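Local coordinates for sortase family protein (Clostridium perfringens, PDB 6IXZ) that is a class C sortase, a cysteine transpeptidase that probably joins pilin subunits into pili on the cell surface, at residues N34-D39 with G43-Q48. Residues are numbered along the deposited sequence; the frame is centred on the assembly and turned at random.
Sequences NKYNYD and GTAENQ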
ATOM      1  N   ASN A  34      -6.945  -1.169  13.019  1.00 23.95           N
ATOM      2  CA  ASN A  34      -7.926  -2.205  12.789  1.00 22.89           C
ATOM      3  C   ASN A  34      -9.337  -1.630  12.935  1.00 23.05           C
ATOM      4  O   ASN A  34     -10.177  -1.855  12.070  1.00 19.45           O
ATOM      5  CB  ASN A  34      -7.683  -3.409  13.722  1.00 22.65           C
ATOM      6  CG  ASN A  34      -6.696  -4.396  13.140  1.00 23.99           C
ATOM      7  OD1 ASN A  34      -6.456  -4.392  11.935  1.00 21.02           O
ATOM      8  ND2 ASN A  34      -6.119  -5.250  13.987  1.00 22.15           N
ATOM      9  N   LYS A  35      -9.529  -0.742  13.919  1.00 25.28           N
ATOM     10  CA  LYS A  35     -10.820  -0.060  14.149  1.00 24.97           C
ATOM     11  C   LYS A  35     -11.191   0.837  12.985  1.00 26.98           C
ATOM     12  O   LYS A  35     -12.338   0.866  12.538  1.00 29.00           O
ATOM     13  CB  LYS A  35     -10.746   0.826  15.391  1.00 33.97           C
ATOM     14  CG  LYS A  35     -11.600   0.357  16.545  1.00 45.34           C
ATOM     15  CD  LYS A  35     -12.045   1.527  17.413  1.00 58.35           C
ATOM     16  CE  LYS A  35     -13.247   1.147  18.267  1.00 64.70           C
ATOM     17  NZ  LYS A  35     -13.313   1.916  19.542  1.00 70.98           N
ATOM     18  N   TYR A  36     -10.221   1.618  12.540  1.00 26.51           N
ATOM     19  CA  TYR A  36     -10.398   2.486  11.385  1.00 24.15           C
ATOM     20  C   TYR A  36     -10.874   1.727  10.148  1.00 22.32           C
ATOM     21  O   TYR A  36     -11.950   2.008   9.619  1.00 28.45           O
ATOM     22  CB  TYR A  36      -9.080   3.200  11.077  1.00 25.07           C
ATOM     23  CG  TYR A  36      -9.128   3.950   9.778  1.00 24.14           C
ATOM     24  CD1 TYR A  36      -9.901   5.096   9.654  1.00 22.89           C
ATOM     25  CD2 TYR A  36      -8.575   3.401   8.619  1.00 26.31           C
ATOM     26  CE1 TYR A  36      -9.986   5.763   8.443  1.00 25.75           C
ATOM     27  CE2 TYR A  36      -8.654   4.060   7.404  1.00 24.99           C
ATOM     28  CZ  TYR A  36      -9.356   5.241   7.321  1.00 26.12           C
ATOM     29  OH  TYR A  36      -9.432   5.883   6.110  1.00 27.84           O
ATOM     30  N   ASN A  37     -10.156   0.664   9.792  1.00 29.05           N
ATOM     31  CA  ASN A  37     -10.515  -0.184   8.631  1.00 26.46           C
ATOM     32  C   ASN A  37     -11.939  -0.756   8.724  1.00 24.42           C
ATOM     33  O   ASN A  37     -12.616  -0.932   7.714  1.00 23.91           O
ATOM     34  CB  ASN A  37      -9.507  -1.353   8.483  1.00 23.55           C
ATOM     35  CG  ASN A  37      -8.182  -0.927   7.857  1.00 20.90           C
ATOM     36  OD1 ASN A  37      -8.040   0.187   7.348  1.00 20.57           O
ATOM     37  ND2 ASN A  37      -7.223  -1.832   7.848  1.00 18.02           N
ATOM     38  N   TYR A  38     -12.321  -1.171   9.922  1.00 28.16           N
ATOM     39  CA  TYR A  38     -13.672  -1.692  10.178  1.00 30.68           C
ATOM     40  C   TYR A  38     -14.676  -0.561  10.027  1.00 29.11           C
ATOM     41  O   TYR A  38     -15.682  -0.687   9.325  1.00 27.62           O
ATOM     42  CB  TYR A  38     -13.743  -2.296  11.590  1.00 31.82           C
ATOM     43  CG  TYR A  38     -15.146  -2.627  12.094  1.00 37.22           C
ATOM     44  CD1 TYR A  38     -15.929  -1.659  12.709  1.00 34.22           C
ATOM     45  CD2 TYR A  38     -15.648  -3.930  12.024  1.00 41.00           C
ATOM     46  CE1 TYR A  38     -17.199  -1.958  13.188  1.00 38.96           C
ATOM     47  CE2 TYR A  38     -16.925  -4.230  12.488  1.00 37.62           C
ATOM     48  CZ  TYR A  38     -17.689  -3.242  13.071  1.00 35.47           C
ATOM     49  OH  TYR A  38     -18.939  -3.536  13.559  1.00 45.76           O
ATOM     50  N   ASP A  39     -14.375   0.571  10.654  1.00 33.49           N
ATOM     51  CA  ASP A  39     -15.209   1.753  10.505  1.00 32.76           C
ATOM     52  C   ASP A  39     -15.301   2.154   9.061  1.00 29.80           C
ATOM     53  O   ASP A  39     -16.312   2.718   8.651  1.00 30.88           O
ATOM     54  CB  ASP A  39     -14.660   2.936  11.297  1.00 33.13           C
ATOM     55  CG  ASP A  39     -14.976   2.850  12.772  1.00 35.65           C
ATOM     56  OD1 ASP A  39     -15.763   1.971  13.167  1.00 31.31           O
ATOM     57  OD2 ASP A  39     -14.392   3.644  13.542  1.00 42.02           O
ATOM     58  N   GLY A  43     -18.684   2.580   6.565  1.00 46.93           N
ATOM     59  CA  GLY A  43     -19.181   3.881   6.124  1.00 45.16           C
ATOM     60  C   GLY A  43     -19.253   4.926   7.222  1.00 44.30           C
ATOM     61  O   GLY A  43     -19.922   5.942   7.065  1.00 43.56           O
ATOM     62  N   THR A  44     -18.537   4.698   8.320  1.00 47.63           N
ATOM     63  CA  THR A  44     -18.575   5.615   9.455  1.00 46.09           C
ATOM     64  C   THR A  44     -17.288   6.419   9.629  1.00 43.27           C
ATOM     65  O   THR A  44     -17.262   7.353  10.413  1.00 36.19           O
ATOM     66  CB  THR A  44     -18.916   4.893  10.784  1.00 46.08           C
ATOM     67  OG1 THR A  44     -17.975   3.845  11.040  1.00 54.94           O
ATOM     68  CG2 THR A  44     -20.316   4.301  10.739  1.00 43.31           C
ATOM     69  N   ALA A  45     -16.233   6.095   8.878  1.00 42.22           N
ATOM     70  CA  ALA A  45     -15.025   6.926   8.891  1.00 38.05           C
ATOM     71  C   ALA A  45     -15.342   8.275   8.250  1.00 35.52           C
ATOM     72  O   ALA A  45     -16.225   8.366   7.426  1.00 37.19           O
ATOM     73  CB  ALA A  45     -13.887   6.241   8.143  1.00 35.19           C
ATOM     74  N   GLU A  46     -14.638   9.324   8.640  1.00 43.27           N
ATOM     75  CA  GLU A  46     -14.693  10.577   7.887  1.00 45.07           C
ATOM     76  C   GLU A  46     -13.576  10.518   6.854  1.00 50.66           C
ATOM     77  O   GLU A  46     -12.884   9.496   6.753  1.00 43.34           O
ATOM     78  CB  GLU A  46     -14.528  11.775   8.817  1.00 48.51           C
ATOM     79  CG  GLU A  46     -15.410  11.710  10.056  1.00 48.78           C
ATOM     80  CD  GLU A  46     -15.221  12.907  10.969  1.00 51.81           C
ATOM     81  OE1 GLU A  46     -14.945  14.012  10.453  1.00 59.87           O
ATOM     82  OE2 GLU A  46     -15.378  12.751  12.198  1.00 55.31           O
ATOM     83  N   ASN A  47     -13.446  11.556   6.033  1.00 52.86           N
ATOM     84  CA  ASN A  47     -12.515  11.494   4.909  1.00 52.85           C
ATOM     85  C   ASN A  47     -11.133  12.027   5.290  1.00 54.01           C
ATOM     86  O   ASN A  47     -10.549  12.887   4.625  1.00 49.72           O
ATOM     87  CB  ASN A  47     -13.107  12.180   3.684  1.00 59.68           C
ATOM     88  CG  ASN A  47     -14.281  11.404   3.111  1.00 66.56           C
ATOM     89  OD1 ASN A  47     -14.159  10.215   2.805  1.00 68.28           O
ATOM     90  ND2 ASN A  47     -15.447  12.039   3.066  1.00 70.95           N
ATOM     91  N   GLN A  48     -10.622  11.456   6.373  1.00 46.94           N
ATOM     92  CA  GLN A  48      -9.277  11.688   6.854  1.00 50.55           C
ATOM     93  C   GLN A  48      -9.097  10.665   7.968  1.00 40.76           C
ATOM     94  O   GLN A  48     -10.081  10.143   8.484  1.00 36.15           O
ATOM     95  CB  GLN A  48      -9.129  13.114   7.390  1.00 50.61           C
ATOM     96  CG  GLN A  48      -7.956  13.321   8.340  1.00 56.40           C
ATOM     97  CD  GLN A  48      -6.590  13.264   7.659  1.00 59.95           C
ATOM     98  OE1 GLN A  48      -6.009  12.178   7.460  1.00 45.42           O
ATOM     99  NE2 GLN A  48      -6.027  14.443   7.383  1.00 52.71           N
TER
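D39 O accepts all three hydrogen bonds between the segments: two from T44 and a weak one from A45. T44 N lies 3.0 Å from D39 O, almost in line with the C=O bond (162° at the oxygen). The T44 hydroxyl donates as well, with T44 OG1 3.1 Å from D39 O. This second donor comes from the flank, at 110° to the C=O bond and tilted slightly from the carbonyl plane. A chi1 of 57° sets OG1 between the backbone N and the carbonyl carbon of T44, which turns the hydroxyl back to the helix end. A45 N adds its weak, bent bond to D39 O at 3.4 Å.

The bond from T44 N belongs to a Schellman motif that closes helix 23-41. G43 is its C-prime residue and has positive phi. The T44 hydroxyl also lies against the D39 side chain, T44 OG1 being 3.4 Å from D39 CB.

One turn back, Y36 CE1 meets A45 CB obliquely at 3.9 Å. The buried Y36 side chain also touches L49 and P50. Segment 43-48 lies in the surface loop between helix 23-41 and strand 60-66, away from the predicted active-site residues. G43 N, the usual helical donor, is 3.2 Å from D39 O but badly angled. T44 thus satisfies this C-terminal carbonyl in its place, while the Y36-A45 pair adds a single apolar contact.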